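PDB 3KG7: CurH from Lyngbya majuscula, which probably removes water from beta-hydroxyacyl intermediates, acting as the dehydratase domain of one module of the curacin polyketide synthase. Local coordinates for residues A140-L145 / T180-I185; R146-D151 / A174-E179; R210-L215 / A246-P251. All coordinates share one frame; numbering follows the deposited sequence.

Contact 1. Residues A140-L145 / T180-I185; sequences ALCEQL and TSLLEI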
ATOM      1  N   ALA C 140     -34.571  36.355   4.433  1.00 86.36           N
ATOM      2  CA  ALA C 140     -35.999  36.064   4.622  1.00 87.59           C
ATOM      3  C   ALA C 140     -36.246  34.857   5.531  1.00 88.15           C
ATOM      4  O   ALA C 140     -37.176  34.867   6.337  1.00 89.10           O
ATOM      5  CB  ALA C 140     -36.692  35.868   3.278  1.00 88.36           C
ATOM      6  N   LEU C 141     -35.422  33.820   5.395  1.00 88.09           N
ATOM      7  CA  LEU C 141     -35.499  32.658   6.274  1.00 89.14           C
ATOM      8  C   LEU C 141     -35.308  33.050   7.732  1.00 89.02           C
ATOM      9  O   LEU C 141     -36.059  32.611   8.603  1.00 90.74           O
ATOM     10  CB  LEU C 141     -34.460  31.606   5.882  1.00 89.10           C
ATOM     11  CG  LEU C 141     -34.945  30.401   5.078  1.00 88.92           C
ATOM     12  CD1 LEU C 141     -35.491  30.802   3.704  1.00 89.71           C
ATOM     13  CD2 LEU C 141     -33.808  29.412   4.941  1.00 89.08           C
ATOM     14  N   CYS C 142     -34.306  33.891   7.980  1.00 87.89           N
ATOM     15  CA  CYS C 142     -33.990  34.357   9.329  1.00 85.86           C
ATOM     16  C   CYS C 142     -34.932  35.461   9.797  1.00 85.51           C
ATOM     17  O   CYS C 142     -34.733  36.037  10.868  1.00 84.85           O
ATOM     18  CB  CYS C 142     -32.542  34.847   9.401  1.00 84.79           C
ATOM     19  SG  CYS C 142     -31.333  33.666   8.797  1.00 80.47           S
ATOM     20  N   GLU C 143     -35.949  35.755   8.988  1.00 86.10           N
ATOM     21  CA  GLU C 143     -36.974  36.736   9.343  1.00 86.51           C
ATOM     22  C   GLU C 143     -38.326  36.054   9.592  1.00 87.93           C
ATOM     23  O   GLU C 143     -39.260  36.682  10.099  1.00 88.79           O
ATOM     24  CB  GLU C 143     -37.087  37.821   8.264  1.00 85.83           C
ATOM     25  CG  GLU C 143     -37.531  39.190   8.790  1.00 85.22           C
ATOM     26  CD  GLU C 143     -37.387  40.312   7.768  1.00 85.09           C
ATOM     27  OE1 GLU C 143     -38.223  41.242   7.787  1.00 85.74           O
ATOM     28  OE2 GLU C 143     -36.444  40.275   6.950  1.00 84.34           O
ATOM     29  N   GLN C 144     -38.419  34.769   9.242  1.00 88.71           N
ATOM     30  CA  GLN C 144     -39.635  33.974   9.479  1.00 89.37           C
ATOM     31  C   GLN C 144     -39.417  32.857  10.509  1.00 88.13           C
ATOM     32  O   GLN C 144     -40.372  32.262  11.018  1.00 86.79           O
ATOM     33  CB  GLN C 144     -40.196  33.408   8.165  1.00 89.73           C
ATOM     34  CG  GLN C 144     -39.281  32.408   7.454  1.00 89.66           C
ATOM     35  CD  GLN C 144     -40.036  31.475   6.522  1.00 89.27           C
ATOM     36  OE1 GLN C 144     -41.107  31.814   6.009  1.00 86.95           O
ATOM     37  NE2 GLN C 144     -39.478  30.288   6.301  1.00 88.45           N
ATOM     38  N   LEU C 145     -38.157  32.574  10.808  1.00 87.79           N
ATOM     39  CA  LEU C 145     -37.831  31.617  11.852  1.00 88.56           C
ATOM     40  C   LEU C 145     -37.608  32.340  13.182  1.00 89.95           C
ATOM     41  O   LEU C 145     -37.830  33.550  13.282  1.00 89.96           O
ATOM     42  CB  LEU C 145     -36.624  30.765  11.446  1.00 86.04           C
ATOM     43  CG  LEU C 145     -36.832  29.887  10.203  1.00 85.11           C
ATOM     44  CD1 LEU C 145     -35.518  29.284   9.749  1.00 83.35           C
ATOM     45  CD2 LEU C 145     -37.881  28.795  10.428  1.00 83.71           C
ATOM     46  N   THR C 180     -39.214  23.254   9.568  1.00 92.51           N
ATOM     47  CA  THR C 180     -37.845  23.421   9.057  1.00 91.02           C
ATOM     48  C   THR C 180     -36.821  23.791  10.142  1.00 90.09           C
ATOM     49  O   THR C 180     -37.193  24.240  11.231  1.00 89.89           O
ATOM     50  CB  THR C 180     -37.778  24.477   7.910  1.00 91.33           C
ATOM     51  OG1 THR C 180     -38.293  25.733   8.369  1.00 91.60           O
ATOM     52  CG2 THR C 180     -38.573  24.023   6.691  1.00 91.13           C
ATOM     53  N   SER C 181     -35.536  23.591   9.833  1.00 88.56           N
ATOM     54  CA  SER C 181     -34.433  24.022  10.698  1.00 86.51           C
ATOM     55  C   SER C 181     -33.279  24.582   9.875  1.00 85.69           C
ATOM     56  O   SER C 181     -33.080  24.178   8.727  1.00 86.59           O
ATOM     57  CB  SER C 181     -33.936  22.871  11.581  1.00 86.42           C
ATOM     58  OG  SER C 181     -33.224  21.897  10.832  1.00 86.94           O
ATOM     59  N   LEU C 182     -32.516  25.501  10.463  1.00 84.67           N
ATOM     60  CA  LEU C 182     -31.346  26.079   9.788  1.00 83.55           C
ATOM     61  C   LEU C 182     -30.162  26.320  10.727  1.00 83.56           C
ATOM     62  O   LEU C 182     -30.324  26.909  11.799  1.00 84.40           O
ATOM     63  CB  LEU C 182     -31.725  27.384   9.077  1.00 82.85           C
ATOM     64  CG  LEU C 182     -30.677  28.066   8.185  1.00 82.29           C
ATOM     65  CD1 LEU C 182     -30.502  27.336   6.856  1.00 81.62           C
ATOM     66  CD2 LEU C 182     -31.052  29.522   7.947  1.00 82.26           C
ATOM     67  N   LEU C 183     -28.979  25.873  10.305  1.00 83.23           N
ATOM     68  CA  LEU C 183     -27.733  26.097  11.046  1.00 82.93           C
ATOM     69  C   LEU C 183     -26.762  26.973  10.254  1.00 83.03           C
ATOM     70  O   LEU C 183     -26.505  26.718   9.075  1.00 81.42           O
ATOM     71  CB  LEU C 183     -27.042  24.764  11.370  1.00 82.49           C
ATOM     72  CG  LEU C 183     -27.645  23.802  12.398  1.00 82.57           C
ATOM     73  CD1 LEU C 183     -26.989  22.431  12.321  1.00 80.70           C
ATOM     74  CD2 LEU C 183     -27.528  24.358  13.802  1.00 82.47           C
ATOM     75  N   GLU C 184     -26.224  28.003  10.905  1.00 83.40           N
ATOM     76  CA  GLU C 184     -25.141  28.796  10.325  1.00 84.25           C
ATOM     77  C   GLU C 184     -23.810  28.226  10.807  1.00 85.23           C
ATOM     78  O   GLU C 184     -23.543  28.191  12.013  1.00 86.23           O
ATOM     79  CB  GLU C 184     -25.277  30.275  10.706  1.00 83.87           C
ATOM     80  CG  GLU C 184     -24.217  31.192  10.094  1.00 83.95           C
ATOM     81  CD  GLU C 184     -24.437  32.661  10.425  1.00 84.71           C
ATOM     82  OE1 GLU C 184     -25.519  33.198  10.095  1.00 85.36           O
ATOM     83  OE2 GLU C 184     -23.522  33.283  11.010  1.00 85.12           O
ATOM     84  N   ILE C 185     -22.985  27.784   9.862  1.00 84.13           N
ATOM     85  CA  ILE C 185     -21.769  27.041  10.182  1.00 83.65           C
ATOM     86  C   ILE C 185     -20.516  27.754   9.680  1.00 84.33           C
ATOM     87  O   ILE C 185     -20.477  28.216   8.538  1.00 85.17           O
ATOM     88  CB  ILE C 185     -21.850  25.604   9.628  1.00 83.63           C
ATOM     89  CG1 ILE C 185     -22.948  24.828  10.362  1.00 84.12           C
ATOM     90  CG2 ILE C 185     -20.522  24.885   9.765  1.00 83.77           C
ATOM     91  CD1 ILE C 185     -23.502  23.660   9.578  1.00 86.00           C
TER
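Leu-182 meets the segment 140-145, on helix 138-144, along one flank, with three residues bearing on it. Its CD2 ends 4.1 Å from CD2 of Leu-141, the two side chains crossing at about a right angle, and the same methyl has SG of Cys-142 beside it at 4.2 Å. Lower on the side chain, CB of Leu-182 faces CD1 of Leu-145 at 4.3 Å. With CG turned anti to the backbone N (chi1 -173°), Leu-182 holds CD2 out between Leu-141 and Cys-142. The other branch of Leu-145, CD2, lies against OG1 of Thr-180 at 3.7 Å, a contact of methyl with hydroxyl in which the two side chains again meet nearly at right angles. Cohesion across this contact is thus essentially apolar. One step outward, Leu-141 O accepts from both Leu-145 N (3.0 Å) and Gln-144 N (3.3 Å), and this turn of chain brings Leu-145 round to the same side as Leu-141. Tyr-247 and Trp-175, from the strands flanking 181-186, touch Leu-141 and Cys-142 respectively. Helix 138-144 therefore covers one face of the strand, whereas Ile-185 on the opposite face meets helix 202-207, a helix-on-sheet layering that belongs here to the double hotdog fold.

Contact 2. Residues R146-D151 / A174-E179; sequences RPLDTD and AWIGEE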
ATOM      1  N   ARG C 146     -37.202  31.591  14.206  1.00 91.75           N
ATOM      2  CA  ARG C 146     -36.924  32.161  15.525  1.00 92.84           C
ATOM      3  C   ARG C 146     -35.609  31.605  16.074  1.00 94.18           C
ATOM      4  O   ARG C 146     -35.517  30.407  16.358  1.00 94.88           O
ATOM      5  CB  ARG C 146     -38.089  31.904  16.494  1.00 92.07           C
ATOM      6  CG  ARG C 146     -39.345  32.697  16.158  1.00 91.06           C
ATOM      7  CD  ARG C 146     -40.607  32.188  16.941  1.00 89.97           C
ATOM      8  NE  ARG C 146     -41.765  32.152  15.983  1.00 89.74           N
ATOM      9  CZ  ARG C 146     -42.448  33.297  15.554  1.00 89.90           C
ATOM     10  NH1 ARG C 146     -42.104  34.602  15.975  1.00 89.62           N
ATOM     11  NH2 ARG C 146     -43.484  33.128  14.678  1.00 89.46           N
ATOM     12  N   PRO C 147     -34.586  32.476  16.214  1.00 95.01           N
ATOM     13  CA  PRO C 147     -33.228  32.098  16.620  1.00 95.68           C
ATOM     14  C   PRO C 147     -33.164  31.310  17.928  1.00 96.38           C
ATOM     15  O   PRO C 147     -34.001  31.499  18.814  1.00 96.83           O
ATOM     16  CB  PRO C 147     -32.522  33.448  16.786  1.00 95.54           C
ATOM     17  CG  PRO C 147     -33.261  34.368  15.900  1.00 95.32           C
ATOM     18  CD  PRO C 147     -34.692  33.929  15.980  1.00 95.20           C
ATOM     19  N   LEU C 148     -32.167  30.436  18.029  1.00 96.63           N
ATOM     20  CA  LEU C 148     -31.965  29.602  19.207  1.00 96.64           C
ATOM     21  C   LEU C 148     -30.825  30.109  20.073  1.00 97.28           C
ATOM     22  O   LEU C 148     -29.884  30.739  19.585  1.00 97.80           O
ATOM     23  CB  LEU C 148     -31.657  28.164  18.789  1.00 95.69           C
ATOM     24  CG  LEU C 148     -32.810  27.174  18.648  1.00 95.27           C
ATOM     25  CD1 LEU C 148     -32.622  26.351  17.380  1.00 95.55           C
ATOM     26  CD2 LEU C 148     -32.896  26.279  19.887  1.00 94.35           C
ATOM     27  N   ASP C 149     -30.929  29.829  21.366  1.00 98.09           N
ATOM     28  CA  ASP C 149     -29.804  29.939  22.276  1.00 97.77           C
ATOM     29  C   ASP C 149     -29.069  28.610  22.176  1.00 97.74           C
ATOM     30  O   ASP C 149     -29.669  27.550  22.378  1.00 98.40           O
ATOM     31  CB  ASP C 149     -30.297  30.186  23.706  1.00 98.30           C
ATOM     32  CG  ASP C 149     -29.167  30.500  24.677  1.00 98.66           C
ATOM     33  OD1 ASP C 149     -28.249  31.265  24.310  1.00 98.65           O
ATOM     34  OD2 ASP C 149     -29.206  29.989  25.816  1.00 99.11           O
ATOM     35  N   THR C 150     -27.781  28.670  21.841  1.00 97.09           N
ATOM     36  CA  THR C 150     -26.955  27.476  21.636  1.00 97.89           C
ATOM     37  C   THR C 150     -26.865  26.591  22.882  1.00 98.16           C
ATOM     38  O   THR C 150     -26.718  25.375  22.773  1.00 98.90           O
ATOM     39  CB  THR C 150     -25.528  27.829  21.135  1.00 97.87           C
ATOM     40  OG1 THR C 150     -24.842  28.609  22.122  1.00 97.80           O
ATOM     41  CG2 THR C 150     -25.582  28.606  19.820  1.00 97.04           C
ATOM     42  N   ASP C 151     -26.967  27.203  24.059  1.00 98.99           N
ATOM     43  CA  ASP C 151     -26.978  26.465  25.323  1.00 99.42           C
ATOM     44  C   ASP C 151     -28.086  25.411  25.374  1.00 98.71           C
ATOM     45  O   ASP C 151     -27.878  24.315  25.901  1.00 99.51           O
ATOM     46  CB  ASP C 151     -27.102  27.422  26.510  1.00 99.90           C
ATOM     47  CG  ASP C 151     -25.823  28.200  26.777  1.00100.74           C
ATOM     48  OD1 ASP C 151     -24.790  27.929  26.123  1.00100.46           O
ATOM     49  OD2 ASP C 151     -25.851  29.087  27.657  1.00101.86           O
ATOM     50  N   ALA C 174     -28.226  29.115  15.267  1.00 86.79           N
ATOM     51  CA  ALA C 174     -29.240  28.113  14.964  1.00 87.33           C
ATOM     52  C   ALA C 174     -30.646  28.711  14.943  1.00 88.29           C
ATOM     53  O   ALA C 174     -30.996  29.526  15.798  1.00 89.92           O
ATOM     54  CB  ALA C 174     -29.159  26.974  15.961  1.00 87.07           C
ATOM     55  N   TRP C 175     -31.442  28.310  13.955  1.00 88.05           N
ATOM     56  CA  TRP C 175     -32.848  28.701  13.887  1.00 88.76           C
ATOM     57  C   TRP C 175     -33.735  27.461  13.818  1.00 90.65           C
ATOM     58  O   TRP C 175     -33.314  26.415  13.325  1.00 91.87           O
ATOM     59  CB  TRP C 175     -33.107  29.593  12.673  1.00 86.17           C
ATOM     60  CG  TRP C 175     -32.358  30.901  12.666  1.00 85.42           C
ATOM     61  CD1 TRP C 175     -32.805  32.104  13.137  1.00 84.70           C
ATOM     62  CD2 TRP C 175     -31.043  31.142  12.136  1.00 84.60           C
ATOM     63  NE1 TRP C 175     -31.849  33.075  12.945  1.00 84.61           N
ATOM     64  CE2 TRP C 175     -30.758  32.511  12.334  1.00 84.63           C
ATOM     65  CE3 TRP C 175     -30.081  30.334  11.515  1.00 84.26           C
ATOM     66  CZ2 TRP C 175     -29.546  33.090  11.936  1.00 84.45           C
ATOM     67  CZ3 TRP C 175     -28.877  30.913  11.120  1.00 84.51           C
ATOM     68  CH2 TRP C 175     -28.623  32.278  11.332  1.00 84.37           C
ATOM     69  N   ILE C 176     -34.965  27.591  14.308  1.00 92.52           N
ATOM     70  CA  ILE C 176     -35.919  26.483  14.322  1.00 94.37           C
ATOM     71  C   ILE C 176     -37.350  26.921  13.971  1.00 95.22           C
ATOM     72  O   ILE C 176     -37.834  27.954  14.439  1.00 94.48           O
ATOM     73  CB  ILE C 176     -35.891  25.720  15.688  1.00 94.32           C
ATOM     74  CG1 ILE C 176     -36.578  24.354  15.583  1.00 94.25           C
ATOM     75  CG2 ILE C 176     -36.482  26.562  16.832  1.00 94.33           C
ATOM     76  CD1 ILE C 176     -35.690  23.279  15.015  1.00 93.57           C
ATOM     77  N   GLY C 177     -38.000  26.132  13.123  1.00 96.23           N
ATOM     78  CA  GLY C 177     -39.417  26.292  12.835  1.00 97.57           C
ATOM     79  C   GLY C 177     -40.147  25.024  13.230  1.00 98.21           C
ATOM     80  O   GLY C 177     -39.549  24.114  13.817  1.00 98.25           O
ATOM     81  N   GLU C 178     -41.437  24.958  12.912  1.00 98.01           N
ATOM     82  CA  GLU C 178     -42.215  23.754  13.177  1.00 97.45           C
ATOM     83  C   GLU C 178     -41.915  22.656  12.158  1.00 96.68           C
ATOM     84  O   GLU C 178     -41.911  21.468  12.497  1.00 96.39           O
ATOM     85  CB  GLU C 178     -43.703  24.069  13.218  1.00 98.43           C
ATOM     86  CG  GLU C 178     -44.102  24.882  14.432  1.00 99.68           C
ATOM     87  CD  GLU C 178     -45.597  24.925  14.633  1.00101.29           C
ATOM     88  OE1 GLU C 178     -46.336  24.680  13.656  1.00101.95           O
ATOM     89  OE2 GLU C 178     -46.037  25.202  15.771  1.00102.83           O
ATOM     90  N   GLU C 179     -41.637  23.068  10.924  1.00 95.66           N
ATOM     91  CA  GLU C 179     -41.373  22.135   9.834  1.00 95.25           C
ATOM     92  C   GLU C 179     -39.920  22.144   9.347  1.00 93.85           C
ATOM     93  O   GLU C 179     -39.451  21.155   8.781  1.00 93.91           O
ATOM     94  CB  GLU C 179     -42.331  22.393   8.668  1.00 95.72           C
ATOM     95  CG  GLU C 179     -43.785  22.084   9.003  1.00 97.83           C
ATOM     96  CD  GLU C 179     -44.718  22.206   7.804  1.00 98.61           C
ATOM     97  OE1 GLU C 179     -45.716  22.956   7.898  1.00 98.22           O
ATOM     98  OE2 GLU C 179     -44.459  21.551   6.771  1.00100.13           O
TER
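Pro-147 and Trp-175 form an antiparallel non-hydrogen-bonded pair with their CA atoms 4.4 Å apart. Next to this pair, Leu-148 N donates a hydrogen bond to Ala-174 O at 2.7 Å. On the face that carries the proline, the pyrrolidine ring lies beside the five-membered part of the indole, CG of Pro-147 reaching NE1 of Trp-175 at 3.5 Å. The indole leans that way because CG of Trp-175 stands beside its backbone N (chi1 -62°). Strand 146-147 is short and weakly bonded, and within the chain it is the outermost strand next to 171-176, at the edge of this hotdog half; the other neighbour of 171-176 is 181-186. Leu-148, just past the pairing, turns its side chain back across the strand. Its CD1 is wedged between CB of Ala-174 at 3.8 Å and CB of Ile-176 at 3.7 Å, and the leucine and isoleucine cross obliquely. With a serine in place of Leu-148, the methyl wedged between Ala-174 and Ile-176 is gone and a gap would probably open there. Phe-216, from a loop, also packs on Leu-148, and Leu-211 on Ile-176.

Contact 3. Residues R210-L215 / A246-P251; sequences RLTPDL and AYVEEP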
ATOM      1  N   ARG C 210     -26.325  18.375  13.007  1.00 80.02           N
ATOM      2  CA  ARG C 210     -26.602  18.677  14.411  1.00 79.77           C
ATOM      3  C   ARG C 210     -28.011  19.193  14.736  1.00 81.28           C
ATOM      4  O   ARG C 210     -28.342  19.359  15.908  1.00 83.93           O
ATOM      5  CB  ARG C 210     -25.553  19.647  14.961  1.00 77.19           C
ATOM      6  CG  ARG C 210     -24.194  19.024  15.175  1.00 75.94           C
ATOM      7  CD  ARG C 210     -23.167  20.055  15.589  1.00 76.07           C
ATOM      8  NE  ARG C 210     -21.805  19.537  15.444  1.00 77.70           N
ATOM      9  CZ  ARG C 210     -20.693  20.233  15.680  1.00 77.57           C
ATOM     10  NH1 ARG C 210     -20.752  21.497  16.085  1.00 77.41           N
ATOM     11  NH2 ARG C 210     -19.509  19.667  15.504  1.00 76.24           N
ATOM     12  N   LEU C 211     -28.836  19.453  13.719  1.00 81.15           N
ATOM     13  CA  LEU C 211     -30.175  20.005  13.970  1.00 80.38           C
ATOM     14  C   LEU C 211     -31.261  19.515  13.015  1.00 83.14           C
ATOM     15  O   LEU C 211     -31.042  19.350  11.808  1.00 83.68           O
ATOM     16  CB  LEU C 211     -30.146  21.541  14.000  1.00 78.74           C
ATOM     17  CG  LEU C 211     -31.423  22.325  14.342  1.00 77.92           C
ATOM     18  CD1 LEU C 211     -31.909  22.058  15.764  1.00 75.44           C
ATOM     19  CD2 LEU C 211     -31.213  23.814  14.129  1.00 77.39           C
ATOM     20  N   THR C 212     -32.441  19.307  13.594  1.00 86.25           N
ATOM     21  CA  THR C 212     -33.630  18.865  12.892  1.00 88.04           C
ATOM     22  C   THR C 212     -34.774  19.662  13.512  1.00 89.24           C
ATOM     23  O   THR C 212     -34.694  19.997  14.696  1.00 90.12           O
ATOM     24  CB  THR C 212     -33.882  17.361  13.137  1.00 89.65           C
ATOM     25  OG1 THR C 212     -32.639  16.682  13.359  1.00 90.64           O
ATOM     26  CG2 THR C 212     -34.585  16.729  11.951  1.00 92.11           C
ATOM     27  N   PRO C 213     -35.830  19.988  12.724  1.00 90.20           N
ATOM     28  CA  PRO C 213     -37.049  20.641  13.237  1.00 90.10           C
ATOM     29  C   PRO C 213     -37.541  20.112  14.595  1.00 91.16           C
ATOM     30  O   PRO C 213     -38.124  20.865  15.386  1.00 90.06           O
ATOM     31  CB  PRO C 213     -38.086  20.330  12.156  1.00 89.29           C
ATOM     32  CG  PRO C 213     -37.301  20.241  10.908  1.00 88.02           C
ATOM     33  CD  PRO C 213     -35.912  19.778  11.263  1.00 89.44           C
ATOM     34  N   ASP C 214     -37.282  18.830  14.854  1.00 92.70           N
ATOM     35  CA  ASP C 214     -37.774  18.135  16.040  1.00 93.25           C
ATOM     36  C   ASP C 214     -36.638  17.576  16.902  1.00 93.58           C
ATOM     37  O   ASP C 214     -36.674  16.414  17.308  1.00 92.72           O
ATOM     38  CB  ASP C 214     -38.706  16.997  15.607  1.00 93.73           C
ATOM     39  CG  ASP C 214     -38.004  15.969  14.728  1.00 93.60           C
ATOM     40  OD1 ASP C 214     -37.465  16.342  13.662  1.00 93.42           O
ATOM     41  OD2 ASP C 214     -37.989  14.784  15.115  1.00 93.07           O
ATOM     42  N   LEU C 215     -35.637  18.405  17.187  1.00 94.91           N
ATOM     43  CA  LEU C 215     -34.472  17.966  17.962  1.00 96.07           C
ATOM     44  C   LEU C 215     -34.762  17.835  19.467  1.00 96.59           C
ATOM     45  O   LEU C 215     -34.048  17.136  20.185  1.00 96.83           O
ATOM     46  CB  LEU C 215     -33.267  18.883  17.708  1.00 94.95           C
ATOM     47  CG  LEU C 215     -31.875  18.295  17.977  1.00 93.71           C
ATOM     48  CD1 LEU C 215     -31.319  17.590  16.733  1.00 94.89           C
ATOM     49  CD2 LEU C 215     -30.916  19.374  18.456  1.00 92.13           C
ATOM     50  N   ALA C 246     -26.729  24.881   6.903  1.00 78.99           N
ATOM     51  CA  ALA C 246     -27.310  23.547   6.808  1.00 78.84           C
ATOM     52  C   ALA C 246     -28.813  23.678   6.990  1.00 79.96           C
ATOM     53  O   ALA C 246     -29.276  24.195   8.010  1.00 80.90           O
ATOM     54  CB  ALA C 246     -26.716  22.623   7.855  1.00 79.91           C
ATOM     55  N   TYR C 247     -29.566  23.205   6.000  1.00 80.73           N
ATOM     56  CA  TYR C 247     -31.004  23.442   5.912  1.00 80.96           C
ATOM     57  C   TYR C 247     -31.766  22.115   5.887  1.00 81.51           C
ATOM     58  O   TYR C 247     -31.526  21.272   5.026  1.00 82.51           O
ATOM     59  CB  TYR C 247     -31.275  24.272   4.645  1.00 81.11           C
ATOM     60  CG  TYR C 247     -32.682  24.788   4.457  1.00 81.95           C
ATOM     61  CD1 TYR C 247     -33.366  25.428   5.494  1.00 82.46           C
ATOM     62  CD2 TYR C 247     -33.323  24.673   3.220  1.00 82.88           C
ATOM     63  CE1 TYR C 247     -34.662  25.914   5.313  1.00 81.54           C
ATOM     64  CE2 TYR C 247     -34.624  25.163   3.027  1.00 81.62           C
ATOM     65  CZ  TYR C 247     -35.280  25.778   4.079  1.00 81.28           C
ATOM     66  OH  TYR C 247     -36.554  26.254   3.906  1.00 82.53           O
ATOM     67  N   VAL C 248     -32.667  21.925   6.846  1.00 80.93           N
ATOM     68  CA  VAL C 248     -33.504  20.723   6.893  1.00 82.17           C
ATOM     69  C   VAL C 248     -34.954  21.119   6.617  1.00 83.13           C
ATOM     70  O   VAL C 248     -35.517  21.959   7.321  1.00 83.23           O
ATOM     71  CB  VAL C 248     -33.367  19.971   8.247  1.00 81.45           C
ATOM     72  CG1 VAL C 248     -34.209  18.695   8.259  1.00 80.80           C
ATOM     73  CG2 VAL C 248     -31.910  19.643   8.527  1.00 79.47           C
ATOM     74  N   GLU C 249     -35.547  20.515   5.589  1.00 85.66           N
ATOM     75  CA  GLU C 249     -36.867  20.929   5.092  1.00 87.33           C
ATOM     76  C   GLU C 249     -38.046  20.193   5.729  1.00 88.33           C
ATOM     77  O   GLU C 249     -39.147  20.738   5.796  1.00 89.82           O
ATOM     78  CB  GLU C 249     -36.927  20.814   3.566  1.00 88.06           C
ATOM     79  CG  GLU C 249     -36.126  21.889   2.842  1.00 91.04           C
ATOM     80  CD  GLU C 249     -35.756  21.503   1.415  1.00 93.73           C
ATOM     81  OE1 GLU C 249     -36.668  21.299   0.584  1.00 95.14           O
ATOM     82  OE2 GLU C 249     -34.547  21.417   1.116  1.00 94.53           O
ATOM     83  N   GLU C 250     -37.827  18.961   6.185  1.00 89.90           N
ATOM     84  CA  GLU C 250     -38.883  18.204   6.873  1.00 91.20           C
ATOM     85  C   GLU C 250     -38.378  17.496   8.136  1.00 91.91           C
ATOM     86  O   GLU C 250     -37.196  17.153   8.216  1.00 92.84           O
ATOM     87  CB  GLU C 250     -39.619  17.242   5.920  1.00 91.72           C
ATOM     88  CG  GLU C 250     -38.747  16.421   4.976  1.00 93.59           C
ATOM     89  CD  GLU C 250     -39.571  15.579   4.008  1.00 94.00           C
ATOM     90  OE1 GLU C 250     -40.297  14.672   4.466  1.00 94.13           O
ATOM     91  OE2 GLU C 250     -39.487  15.818   2.786  1.00 95.25           O
ATOM     92  N   PRO C 251     -39.265  17.315   9.143  1.00 92.21           N
ATOM     93  CA  PRO C 251     -38.900  16.607  10.377  1.00 91.52           C
ATOM     94  C   PRO C 251     -38.403  15.182  10.130  1.00 90.41           C
ATOM     95  O   PRO C 251     -38.750  14.565   9.120  1.00 90.56           O
ATOM     96  CB  PRO C 251     -40.210  16.591  11.174  1.00 91.62           C
ATOM     97  CG  PRO C 251     -40.975  17.758  10.657  1.00 91.45           C
ATOM     98  CD  PRO C 251     -40.659  17.802   9.197  1.00 91.83           C
TER
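Val-248 sends CG1 anti to its backbone N (chi1 -178°) and CG2 anti to its carbonyl carbon, and this fork lets one side chain address three successive residues, Leu-211 to Pro-213. CG1 packs against CD of Pro-213 at 3.6 Å and, more distantly, against CG2 of Thr-212 at 4.2 Å. CG2 lies 3.4 Å from Leu-211 O, a van der Waals approach to a carbonyl that also takes a weak hydrogen bond from Ser-181 OG.

The proline rings form the second layer. Pro-213 presents CB to CG of Pro-251 at 4.1 Å, while its CG sits over the peptide link between Glu-250 and Pro-251, 3.9 Å from Pro-251 N. The two rings meet by van der Waals packing.

Asp-214 adds the polar element. Its CG is held between the backbone N and the carbonyl carbon (chi1 61°), and its side chain crosses that of Pro-251 at about a right angle, with OD1 3.6 Å from Pro-251 CA. The same oxygen accepts a hydrogen bond from Ser-252 N, and OD2 makes a salt bridge to Arg-261. Both carboxylate oxygens are therefore occupied, which should fix the rotation of the group and tie the loop to the chain just beyond Pro-251.

In the second half of the double hotdog fold, 210-215 belongs to the loop that follows helix 202-207 and leads to strand 225-236, and here it packs on strand 243-255. That strand lies between 181-186 and 260-268: Val-248 shares backbone bonding with Ser-181 and touches Ile-265. On the other side of the loop, Leu-211 and Leu-215 both rest on Leu-153 of helix 150-159, placing the irregular segment between that helix and the sheet.

Contacts 1, 2 and 3 cluster on one side of the chain's centre: the centres of contacts 1 and 2 lie about 8 Å apart, and that of contact 3 about 10 Å from each. Neighbouring antiparallel strands 243-255, 181-186 and 171-176 join them, with Leu-182 O bonded to Trp-175 N at 2.8 Å and Ser-181 O to Val-248 N at 3.0 Å, both probable hydrogen bonds. Along the chain, contact 2 is nested inside the loop closed by contact 1, and contact 3 follows both. The second hotdog of the dehydratase is thus knit together at this end, as helix 138-144, strand 146-147 and the loop after helix 202-207 each join a different one of these strands.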